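Local coordinates for protein CELL division inhibitor (Pyrococcus furiosus, PDB 1G3Q) that probably binds and hydrolyses ATP as a MinD-type cell division ATPase of the P-loop family, and is captured here with ADP and magnesium, at residues G28-K33 and E232-A237; A67-A72 and K106-K111; L139-N142 and S146-T149; V157-K160 and A164-G167. All blocks are in the same frame, centred on the assembly; numbering follows the deposited sequence.

Contact 1 of 4, residues G28-K33 and E232-A237; sequences GDRGRK and EIEKLA
The main chains of Arg-32 and Glu-234 mark the closest approach of segments 28-33 and 232-237, yet their CA atoms stay 9.6 Å apart, a gap that only long side chains can span. Gly-31 sets the course of the first segment. It follows helix 16-29 with a positive phi of 97°, a conformation that suits glycine, and forms a Schellman motif, in which two bonds run back into the last helical turn, one of them from Gly-31 N to Gly-28 O. The turn places one arginine before it and one after it, and both reach for the carboxylate of Glu-234. Arg-30 bends at its third torsion (chi3 67°) and brings the NE and NH2 edge of its guanidinium to a single oxygen. OE1 of Glu-234 lies 2.6 Å from Arg-30 NH2, almost in the guanidinium plane; Arg-30 NE also points at this oxygen, at a modelled distance too short to take literally. The guanidinium stands steeply against the carboxylate, their planes 78° apart. Arg-32 folds at its second torsion and serves the other oxygen, its NE 2.6 Å from Glu-234 OE2. That hydrogen bond is bent, and NE approaches from the syn side but out of the carboxylate plane. Glutamate suits this place because each of its two oxygens can hold one cation. Around the charges, Glu-234 touches Leu-27, Arg-32 lies on Phe-114, and Ile-233 packs on Leu-23. The whole is a surface salt-bridge network, tying the end of the helix that follows the P-loop to the C-terminal helix of this layered alpha-beta-alpha fold.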
loop_
_atom_site.group_PDB
_atom_site.type_symbol
_atom_site.label_atom_id
_atom_site.label_comp_id
_atom_site.label_asym_id
_atom_site.label_seq_id
_atom_site.Cartn_x
_atom_site.Cartn_y
_atom_site.Cartn_z
ATOM N N GLY A 28 -1.594 8.240 -10.395
ATOM C CA GLY A 28 -2.132 8.007 -11.720
ATOM C C GLY A 28 -2.696 9.294 -12.291
ATOM O O GLY A 28 -2.592 9.560 -13.489
ATOM N N ASP A 29 -3.288 10.103 -11.420
ATOM C CA ASP A 29 -3.879 11.364 -11.837
ATOM C C ASP A 29 -2.806 12.374 -12.232
ATOM O O ASP A 29 -3.090 13.343 -12.929
ATOM C CB ASP A 29 -4.756 11.923 -10.713
ATOM C CG ASP A 29 -5.682 13.026 -11.189
ATOM O OD1 ASP A 29 -6.245 12.896 -12.299
ATOM O OD2 ASP A 29 -5.863 14.018 -10.450
ATOM N N ARG A 30 -1.573 12.143 -11.789
ATOM C CA ARG A 30 -0.469 13.040 -12.116
ATOM C C ARG A 30 0.198 12.576 -13.407
ATOM O O ARG A 30 1.193 13.153 -13.847
ATOM C CB ARG A 30 0.552 13.069 -10.972
ATOM C CG ARG A 30 -0.003 13.632 -9.670
ATOM C CD ARG A 30 0.959 13.422 -8.515
ATOM N NE ARG A 30 2.182 14.204 -8.659
ATOM C CZ ARG A 30 2.265 15.515 -8.452
ATOM N NH1 ARG A 30 1.192 16.202 -8.086
ATOM N NH2 ARG A 30 3.422 16.141 -8.617
ATOM N N GLY A 31 -0.355 11.526 -14.008
ATOM C CA GLY A 31 0.185 11.014 -15.254
ATOM C C GLY A 31 1.143 9.838 -15.145
ATOM O O GLY A 31 1.695 9.409 -16.154
ATOM N N ARG A 32 1.344 9.310 -13.941
ATOM C CA ARG A 32 2.250 8.180 -13.755
ATOM C C ARG A 32 1.498 6.859 -13.914
ATOM O O ARG A 32 0.361 6.734 -13.458
ATOM C CB ARG A 32 2.891 8.235 -12.364
ATOM C CG ARG A 32 3.435 9.606 -11.979
ATOM C CD ARG A 32 4.508 10.092 -12.947
ATOM N NE ARG A 32 4.864 11.488 -12.696
ATOM C CZ ARG A 32 5.837 12.141 -13.324
ATOM N NH1 ARG A 32 6.085 13.412 -13.028
ATOM N NH2 ARG A 32 6.573 11.524 -14.242
ATOM N N LYS A 33 2.130 5.883 -14.559
ATOM C CA LYS A 33 1.507 4.575 -14.761
ATOM C C LYS A 33 1.736 3.749 -13.502
ATOM O O LYS A 33 2.876 3.431 -13.153
ATOM C CB LYS A 33 2.113 3.874 -15.979
ATOM C CG LYS A 33 1.395 2.590 -16.375
ATOM C CD LYS A 33 2.018 1.967 -17.618
ATOM C CE LYS A 33 1.381 0.629 -17.952
ATOM N NZ LYS A 33 2.067 -0.042 -19.099
ATOM N N GLU A 232 5.081 14.355 -2.719
ATOM C CA GLU A 232 6.292 14.032 -1.968
ATOM C C GLU A 232 6.971 12.761 -2.469
ATOM O O GLU A 232 8.193 12.722 -2.621
ATOM C CB GLU A 232 5.974 13.877 -0.479
ATOM C CG GLU A 232 5.656 15.174 0.242
ATOM C CD GLU A 232 6.777 16.196 0.123
ATOM O OE1 GLU A 232 7.957 15.810 0.276
ATOM O OE2 GLU A 232 6.473 17.387 -0.115
ATOM N N ILE A 233 6.181 11.718 -2.711
ATOM C CA ILE A 233 6.716 10.451 -3.197
ATOM C C ILE A 233 7.506 10.666 -4.485
ATOM O O ILE A 233 8.587 10.099 -4.662
ATOM C CB ILE A 233 5.581 9.428 -3.466
ATOM C CG1 ILE A 233 4.911 9.032 -2.147
ATOM C CG2 ILE A 233 6.130 8.203 -4.181
ATOM C CD1 ILE A 233 5.851 8.402 -1.143
ATOM N N GLU A 234 6.969 11.487 -5.382
ATOM C CA GLU A 234 7.642 11.763 -6.645
ATOM C C GLU A 234 8.965 12.486 -6.429
ATOM O O GLU A 234 9.948 12.214 -7.119
ATOM C CB GLU A 234 6.753 12.609 -7.557
ATOM C CG GLU A 234 5.466 11.933 -7.988
ATOM C CD GLU A 234 4.809 12.653 -9.148
ATOM O OE1 GLU A 234 4.622 13.883 -9.050
ATOM O OE2 GLU A 234 4.482 11.994 -10.157
ATOM N N LYS A 235 8.986 13.408 -5.471
ATOM C CA LYS A 235 10.190 14.177 -5.167
ATOM C C LYS A 235 11.339 13.314 -4.654
ATOM O O LYS A 235 12.510 13.601 -4.918
ATOM C CB LYS A 235 9.882 15.256 -4.129
ATOM C CG LYS A 235 9.041 16.409 -4.641
ATOM C CD LYS A 235 8.846 17.451 -3.549
ATOM C CE LYS A 235 8.108 18.675 -4.069
ATOM N NZ LYS A 235 7.900 19.689 -2.996
ATOM N N LEU A 236 11.003 12.261 -3.916
ATOM C CA LEU A 236 12.011 11.370 -3.357
ATOM C C LEU A 236 12.607 10.424 -4.389
ATOM O O LEU A 236 13.423 9.565 -4.052
ATOM C CB LEU A 236 11.414 10.564 -2.204
ATOM C CG LEU A 236 10.904 11.392 -1.025
ATOM C CD1 LEU A 236 10.272 10.472 0.004
ATOM C CD2 LEU A 236 12.052 12.184 -0.413
ATOM N N ALA A 237 12.203 10.580 -5.646
ATOM C CA ALA A 237 12.719 9.727 -6.709
ATOM C C ALA A 237 14.231 9.893 -6.814
ATOM O O ALA A 237 14.750 10.888 -6.258
ATOM C CB ALA A 237 12.060 10.086 -8.035
ATOM O OXT ALA A 237 14.876 9.035 -7.456
#

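Contact 2 of 4, residues A67-A72 and K106-K111; sequences ANVEDA and KSLKDK
Ser-107 and Leu-108, the two central residues of a type I turn from Lys-106 to Lys-109, both meet Val-69. Ser-107 comes first, its OG 4.2 Å from Val-69 CG1. The hydroxyl's polar partner lies behind it: OG bonds to Val-104 O in the last turn of helix 101-106, so the hydroxyl is satisfied by the helix it follows while the side chain borders the valine. Leu-108 carries the apolar part of the contact, and its two methyls each meet one methyl of Val-69. Leu-108 CD1 lies 3.7 Å from Val-69 CG2, and Leu-108 CD2 is 3.8 Å from Val-69 CG1, the two side chains lying alongside each other and pointing opposite ways. Two branched aliphatic groups suit such a pairing. Lys-109 turns from the contact to form a salt bridge with Glu-135. At Lys-111, whose N bonds to Leu-108 O, an extended side chain runs back to Glu-70 and crosses it at roughly a right angle. Glu-70 is folded at its second torsion (chi2 65°), yet Lys-111 NZ remains 3.9 Å from Glu-70 OE2, a long salt bridge on the exposed side. On the inner side, Val-69 and Leu-108 both rest on Leu-84 of strand 81-84, and Val-69 also packs on Val-62. The pair thus joins the loop between helix 59-63 and strand 74-75 to the connection from helix 101-106 to strand 114-118.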
loop_
_atom_site.group_PDB
_atom_site.type_symbol
_atom_site.label_atom_id
_atom_site.label_comp_id
_atom_site.label_asym_id
_atom_site.label_seq_id
_atom_site.Cartn_x
_atom_site.Cartn_y
_atom_site.Cartn_z
ATOM N N ALA A 67 -1.002 -19.522 -13.419
ATOM C CA ALA A 67 -1.245 -18.443 -14.368
ATOM C C ALA A 67 -0.050 -17.512 -14.512
ATOM O O ALA A 67 0.738 -17.356 -13.583
ATOM C CB ALA A 67 -2.473 -17.637 -13.934
ATOM N N ASN A 68 0.076 -16.899 -15.685
ATOM C CA ASN A 68 1.152 -15.950 -15.939
ATOM C C ASN A 68 0.709 -14.627 -15.323
ATOM O O ASN A 68 -0.458 -14.251 -15.433
ATOM C CB ASN A 68 1.378 -15.792 -17.444
ATOM C CG ASN A 68 1.872 -17.071 -18.091
ATOM O OD1 ASN A 68 2.813 -17.691 -17.602
ATOM N ND2 ASN A 68 1.244 -17.470 -19.193
ATOM N N VAL A 69 1.629 -13.922 -14.675
ATOM C CA VAL A 69 1.278 -12.666 -14.026
ATOM C C VAL A 69 0.612 -11.671 -14.983
ATOM O O VAL A 69 -0.191 -10.840 -14.557
ATOM C CB VAL A 69 2.515 -12.012 -13.365
ATOM C CG1 VAL A 69 3.471 -11.490 -14.428
ATOM C CG2 VAL A 69 2.070 -10.905 -12.416
ATOM N N GLU A 70 0.932 -11.767 -16.273
ATOM C CA GLU A 70 0.341 -10.878 -17.272
ATOM C C GLU A 70 -1.180 -11.008 -17.276
ATOM O O GLU A 70 -1.896 -10.032 -17.516
ATOM C CB GLU A 70 0.848 -11.219 -18.681
ATOM C CG GLU A 70 2.272 -10.800 -19.010
ATOM C CD GLU A 70 3.321 -11.520 -18.187
ATOM O OE1 GLU A 70 3.093 -12.690 -17.800
ATOM O OE2 GLU A 70 4.387 -10.914 -17.943
ATOM N N ASP A 71 -1.674 -12.217 -17.022
ATOM C CA ASP A 71 -3.110 -12.460 -17.026
ATOM C C ASP A 71 -3.832 -12.092 -15.738
ATOM O O ASP A 71 -5.037 -12.317 -15.613
ATOM C CB ASP A 71 -3.398 -13.923 -17.379
ATOM C CG ASP A 71 -3.076 -14.237 -18.825
ATOM O OD1 ASP A 71 -3.308 -13.354 -19.672
ATOM O OD2 ASP A 71 -2.608 -15.356 -19.120
ATOM N N ALA A 72 -3.100 -11.525 -14.784
ATOM C CA ALA A 72 -3.694 -11.116 -13.519
ATOM C C ALA A 72 -3.637 -9.598 -13.393
ATOM O O ALA A 72 -3.863 -9.042 -12.321
ATOM C CB ALA A 72 -2.967 -11.780 -12.354
ATOM N N LYS A 106 8.771 -8.205 -9.133
ATOM C CA LYS A 106 9.911 -7.582 -9.785
ATOM C C LYS A 106 9.958 -7.785 -11.300
ATOM O O LYS A 106 10.551 -6.981 -12.013
ATOM C CB LYS A 106 11.204 -8.065 -9.123
ATOM C CG LYS A 106 11.269 -7.669 -7.648
ATOM C CD LYS A 106 12.600 -8.022 -6.997
ATOM C CE LYS A 106 12.655 -7.478 -5.575
ATOM N NZ LYS A 106 13.996 -7.634 -4.952
ATOM N N SER A 107 9.318 -8.841 -11.794
ATOM C CA SER A 107 9.301 -9.103 -13.230
ATOM C C SER A 107 8.432 -8.087 -13.977
ATOM O O SER A 107 8.446 -8.034 -15.204
ATOM C CB SER A 107 8.766 -10.508 -13.511
ATOM O OG SER A 107 7.369 -10.578 -13.262
ATOM N N LEU A 108 7.676 -7.285 -13.232
ATOM C CA LEU A 108 6.791 -6.282 -13.824
ATOM C C LEU A 108 7.392 -4.880 -13.761
ATOM O O LEU A 108 6.807 -3.921 -14.263
ATOM C CB LEU A 108 5.451 -6.280 -13.087
ATOM C CG LEU A 108 4.628 -7.568 -13.152
ATOM C CD1 LEU A 108 3.531 -7.532 -12.101
ATOM C CD2 LEU A 108 4.046 -7.728 -14.549
ATOM N N LYS A 109 8.563 -4.780 -13.143
ATOM C CA LYS A 109 9.254 -3.510 -12.962
ATOM C C LYS A 109 9.341 -2.609 -14.190
ATOM O O LYS A 109 9.180 -1.394 -14.080
ATOM C CB LYS A 109 10.666 -3.768 -12.429
ATOM C CG LYS A 109 11.440 -2.505 -12.091
ATOM C CD LYS A 109 12.832 -2.827 -11.569
ATOM C CE LYS A 109 13.572 -1.556 -11.175
ATOM N NZ LYS A 109 14.946 -1.849 -10.667
ATOM N N ASP A 110 9.594 -3.201 -15.354
ATOM C CA ASP A 110 9.741 -2.435 -16.587
ATOM C C ASP A 110 8.457 -1.942 -17.250
ATOM O O ASP A 110 8.518 -1.192 -18.227
ATOM C CB ASP A 110 10.533 -3.258 -17.605
ATOM C CG ASP A 110 9.892 -4.601 -17.890
ATOM O OD1 ASP A 110 9.820 -5.442 -16.962
ATOM O OD2 ASP A 110 9.457 -4.821 -19.041
ATOM N N LYS A 111 7.301 -2.350 -16.737
ATOM C CA LYS A 111 6.036 -1.943 -17.340
ATOM C C LYS A 111 5.275 -0.845 -16.602
ATOM O O LYS A 111 4.216 -0.416 -17.057
ATOM C CB LYS A 111 5.123 -3.163 -17.497
ATOM C CG LYS A 111 5.702 -4.247 -18.390
ATOM C CD LYS A 111 4.720 -5.389 -18.607
ATOM C CE LYS A 111 5.296 -6.421 -19.569
ATOM N NZ LYS A 111 4.315 -7.501 -19.879
#

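Contact 3 of 4, residues L139-N142 and S146-T149; sequences LVTN and SCLT
Thr-141 and Leu-148 bring strand 136-141 and helix 145-160 together, their CA atoms 6.0 Å apart, where the chain passes from the first strand into the helix of a beta-alpha-beta unit. The turn between them is short, so the strand's end faces the first turns of the helix. Cys-147 points its sulfur back at the strand: with SG anti to the backbone N (chi1 -174°), it receives the backbone N-H of Asn-142. This bond is nearly straight, 168° at the hydrogen, and 3.4 Å long from Asn-142 N to Cys-147 SG, a length that suits a large, soft sulfur acceptor. Leu-148 crosses Thr-141 at about a right angle and presses its CD2 onto the threonine, with a tight 3.5 Å to Thr-141 CG2. Threonine fits this buried position by offering a methyl to the leucine and a hydroxyl to the backbone. Next to this contact lies the nucleotide site: Asn-142 and Cys-147 both touch Thr-14, a residue that binds ADP. The threonine hydroxyl of the strand is itself held, for Thr-141 OG1 donates to Asn-142 O at 3.0 Å, in the carbonyl plane and on a lone pair.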
loop_
_atom_site.group_PDB
_atom_site.type_symbol
_atom_site.label_atom_id
_atom_site.label_comp_id
_atom_site.label_asym_id
_atom_site.label_seq_id
_atom_site.Cartn_x
_atom_site.Cartn_y
_atom_site.Cartn_z
ATOM N N LEU A 139 6.468 3.501 5.311
ATOM C CA LEU A 139 5.909 3.053 6.575
ATOM C C LEU A 139 4.574 3.722 6.863
ATOM O O LEU A 139 4.433 4.937 6.721
ATOM C CB LEU A 139 6.886 3.346 7.722
ATOM C CG LEU A 139 8.363 2.995 7.502
ATOM C CD1 LEU A 139 9.133 3.246 8.798
ATOM C CD2 LEU A 139 8.509 1.546 7.078
ATOM N N VAL A 140 3.591 2.920 7.258
ATOM C CA VAL A 140 2.272 3.440 7.592
ATOM C C VAL A 140 2.023 3.141 9.064
ATOM O O VAL A 140 2.151 1.999 9.501
ATOM C CB VAL A 140 1.163 2.775 6.747
ATOM C CG1 VAL A 140 -0.193 3.305 7.169
ATOM C CG2 VAL A 140 1.400 3.051 5.269
ATOM N N THR A 141 1.672 4.170 9.824
ATOM C CA THR A 141 1.435 4.005 11.249
ATOM C C THR A 141 0.361 4.951 11.764
ATOM O O THR A 141 -0.008 5.914 11.095
ATOM C CB THR A 141 2.723 4.278 12.049
ATOM O OG1 THR A 141 2.486 4.042 13.444
ATOM C CG2 THR A 141 3.159 5.726 11.860
ATOM N N ASN A 142 -0.141 4.658 12.958
ATOM C CA ASN A 142 -1.141 5.502 13.592
ATOM C C ASN A 142 -0.429 6.226 14.733
ATOM O O ASN A 142 0.697 5.873 15.080
ATOM C CB ASN A 142 -2.303 4.660 14.119
ATOM C CG ASN A 142 -3.037 3.930 13.008
ATOM O OD1 ASN A 142 -3.164 4.442 11.892
ATOM N ND2 ASN A 142 -3.538 2.737 13.310
ATOM N N SER A 146 2.846 2.377 20.607
ATOM C CA SER A 146 3.070 0.965 20.318
ATOM C C SER A 146 3.066 0.714 18.811
ATOM O O SER A 146 3.845 -0.092 18.299
ATOM C CB SER A 146 1.995 0.108 20.995
ATOM O OG SER A 146 0.695 0.524 20.615
ATOM N N CYS A 147 2.188 1.408 18.099
ATOM C CA CYS A 147 2.108 1.248 16.655
ATOM C C CYS A 147 3.349 1.867 16.020
ATOM O O CYS A 147 3.896 1.337 15.058
ATOM C CB CYS A 147 0.844 1.919 16.116
ATOM S SG CYS A 147 0.566 1.631 14.351
ATOM N N LEU A 148 3.797 2.989 16.572
ATOM C CA LEU A 148 4.982 3.663 16.058
ATOM C C LEU A 148 6.222 2.789 16.237
ATOM O O LEU A 148 6.962 2.546 15.282
ATOM C CB LEU A 148 5.192 4.999 16.775
ATOM C CG LEU A 148 4.150 6.096 16.546
ATOM C CD1 LEU A 148 4.425 7.264 17.479
ATOM C CD2 LEU A 148 4.187 6.550 15.093
ATOM N N THR A 149 6.442 2.315 17.463
ATOM C CA THR A 149 7.600 1.477 17.754
ATOM C C THR A 149 7.578 0.174 16.958
ATOM O O THR A 149 8.613 -0.276 16.468
ATOM C CB THR A 149 7.705 1.157 19.269
ATOM O OG1 THR A 149 6.503 0.521 19.719
ATOM C CG2 THR A 149 7.916 2.432 20.064
#

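Contact 4 of 4, residues V157-K160 and A164-G167; sequences VLKK and AILG
Ile-165 packs against Leu-158 and Lys-159 where the beta-alpha-beta unit turns from helix 145-160 into strand 164-173. The close part of the contact is this one isoleucine facing the last turn of the helix. Its CG1 lies beside the backbone N (chi1 -45°), and the branch leads CD1 to the helix backbone. On the way, Ile-165 CG1 lies 3.9 Å from Lys-159 CB. A beta-branched residue with one longer arm suits the place, since it keeps to the strand and still reaches the helix. Leu-158 then continues inward, covering Ala-137 and Val-8 and meeting Met-131, while Ile-165 also rests on Ala-137 and Leu-139 of the neighbouring strand.

The solvent side is looser. Beyond the base of its side chain, Lys-159 runs outward fully extended, taking its amino group away from the strand; lysine serves well at such a border, apolar at the root and charged at the end. Ala-164 comes nearest to the helix by backbone, its CA 6.3 Å from Lys-159 CA, but its methyl is directed away. No hydrogen bond crosses between the segments; the isoleucine's terminal methyl does the joining, with Ile-165 CD1 3.9 Å from Lys-159 N and 4.0 Å from Leu-158 CB.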
loop_
_atom_site.group_PDB
_atom_site.type_symbol
_atom_site.label_atom_id
_atom_site.label_comp_id
_atom_site.label_asym_id
_atom_site.label_seq_id
_atom_site.Cartn_x
_atom_site.Cartn_y
_atom_site.Cartn_z
ATOM N N VAL A 157 14.079 -3.629 9.982
ATOM C CA VAL A 157 14.256 -4.924 9.336
ATOM C C VAL A 157 14.394 -4.746 7.828
ATOM O O VAL A 157 15.322 -5.273 7.213
ATOM C CB VAL A 157 13.063 -5.866 9.619
ATOM C CG1 VAL A 157 13.177 -7.120 8.766
ATOM C CG2 VAL A 157 13.032 -6.238 11.097
ATOM N N LEU A 158 13.469 -4.001 7.234
ATOM C CA LEU A 158 13.502 -3.766 5.795
ATOM C C LEU A 158 14.767 -3.015 5.393
ATOM O O LEU A 158 15.345 -3.278 4.342
ATOM C CB LEU A 158 12.262 -2.980 5.358
ATOM C CG LEU A 158 10.923 -3.691 5.580
ATOM C CD1 LEU A 158 9.782 -2.790 5.129
ATOM C CD2 LEU A 158 10.906 -5.007 4.811
ATOM N N LYS A 159 15.193 -2.076 6.230
ATOM C CA LYS A 159 16.398 -1.308 5.941
ATOM C C LYS A 159 17.595 -2.251 5.849
ATOM O O LYS A 159 18.413 -2.147 4.932
ATOM C CB LYS A 159 16.640 -0.270 7.037
ATOM C CG LYS A 159 17.798 0.668 6.746
ATOM C CD LYS A 159 17.988 1.670 7.871
ATOM C CE LYS A 159 19.118 2.640 7.559
ATOM N NZ LYS A 159 19.363 3.571 8.696
ATOM N N LYS A 160 17.685 -3.178 6.800
ATOM C CA LYS A 160 18.776 -4.146 6.827
ATOM C C LYS A 160 18.663 -5.115 5.654
ATOM O O LYS A 160 19.669 -5.643 5.174
ATOM C CB LYS A 160 18.762 -4.920 8.149
ATOM C CG LYS A 160 18.969 -4.039 9.377
ATOM C CD LYS A 160 18.902 -4.838 10.674
ATOM C CE LYS A 160 19.177 -3.947 11.876
ATOM N NZ LYS A 160 19.082 -4.686 13.165
ATOM N N ALA A 164 15.198 0.807 0.528
ATOM C CA ALA A 164 15.350 2.228 0.805
ATOM C C ALA A 164 14.088 2.677 1.531
ATOM O O ALA A 164 12.981 2.564 0.993
ATOM C CB ALA A 164 15.510 3.001 -0.499
ATOM N N ILE A 165 14.247 3.169 2.755
ATOM C CA ILE A 165 13.105 3.618 3.539
ATOM C C ILE A 165 12.806 5.075 3.215
ATOM O O ILE A 165 13.524 5.983 3.641
ATOM C CB ILE A 165 13.372 3.482 5.049
ATOM C CG1 ILE A 165 14.002 2.118 5.351
ATOM C CG2 ILE A 165 12.068 3.651 5.818
ATOM C CD1 ILE A 165 13.185 0.920 4.878
ATOM N N LEU A 166 11.738 5.289 2.455
ATOM C CA LEU A 166 11.327 6.625 2.038
ATOM C C LEU A 166 10.931 7.513 3.206
ATOM O O LEU A 166 11.203 8.715 3.207
ATOM C CB LEU A 166 10.146 6.524 1.072
ATOM C CG LEU A 166 10.369 5.747 -0.225
ATOM C CD1 LEU A 166 9.061 5.669 -1.003
ATOM C CD2 LEU A 166 11.440 6.434 -1.052
ATOM N N GLY A 167 10.282 6.912 4.196
ATOM C CA GLY A 167 9.829 7.656 5.355
ATOM C C GLY A 167 8.527 7.047 5.834
ATOM O O GLY A 167 8.242 5.889 5.524
#

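Contacts 3 and 4 hold the two ends of one helix, 145-160, to neighbouring strands of the same sheet, and they touch through Leu-139 N and Gly-167 O, a probable backbone hydrogen bond. Contact 3 is buried beside the nucleotide and mixes polar bonds with methyl packing; contact 4, farther from ADP and only partly buried, has no hydrogen bond across it and rests on carbon packing. Contact 1 lies at the surface and depends on charge, closing a long loop of chain within which the other three are nested. Contact 2, between two loops, combines a small apolar core with a weak exposed ion pair. It meets contact 1 where Lys-33 NZ reaches Lys-111 O, while Ile-233 of contact 1 packs on Leu-166 of contact 4.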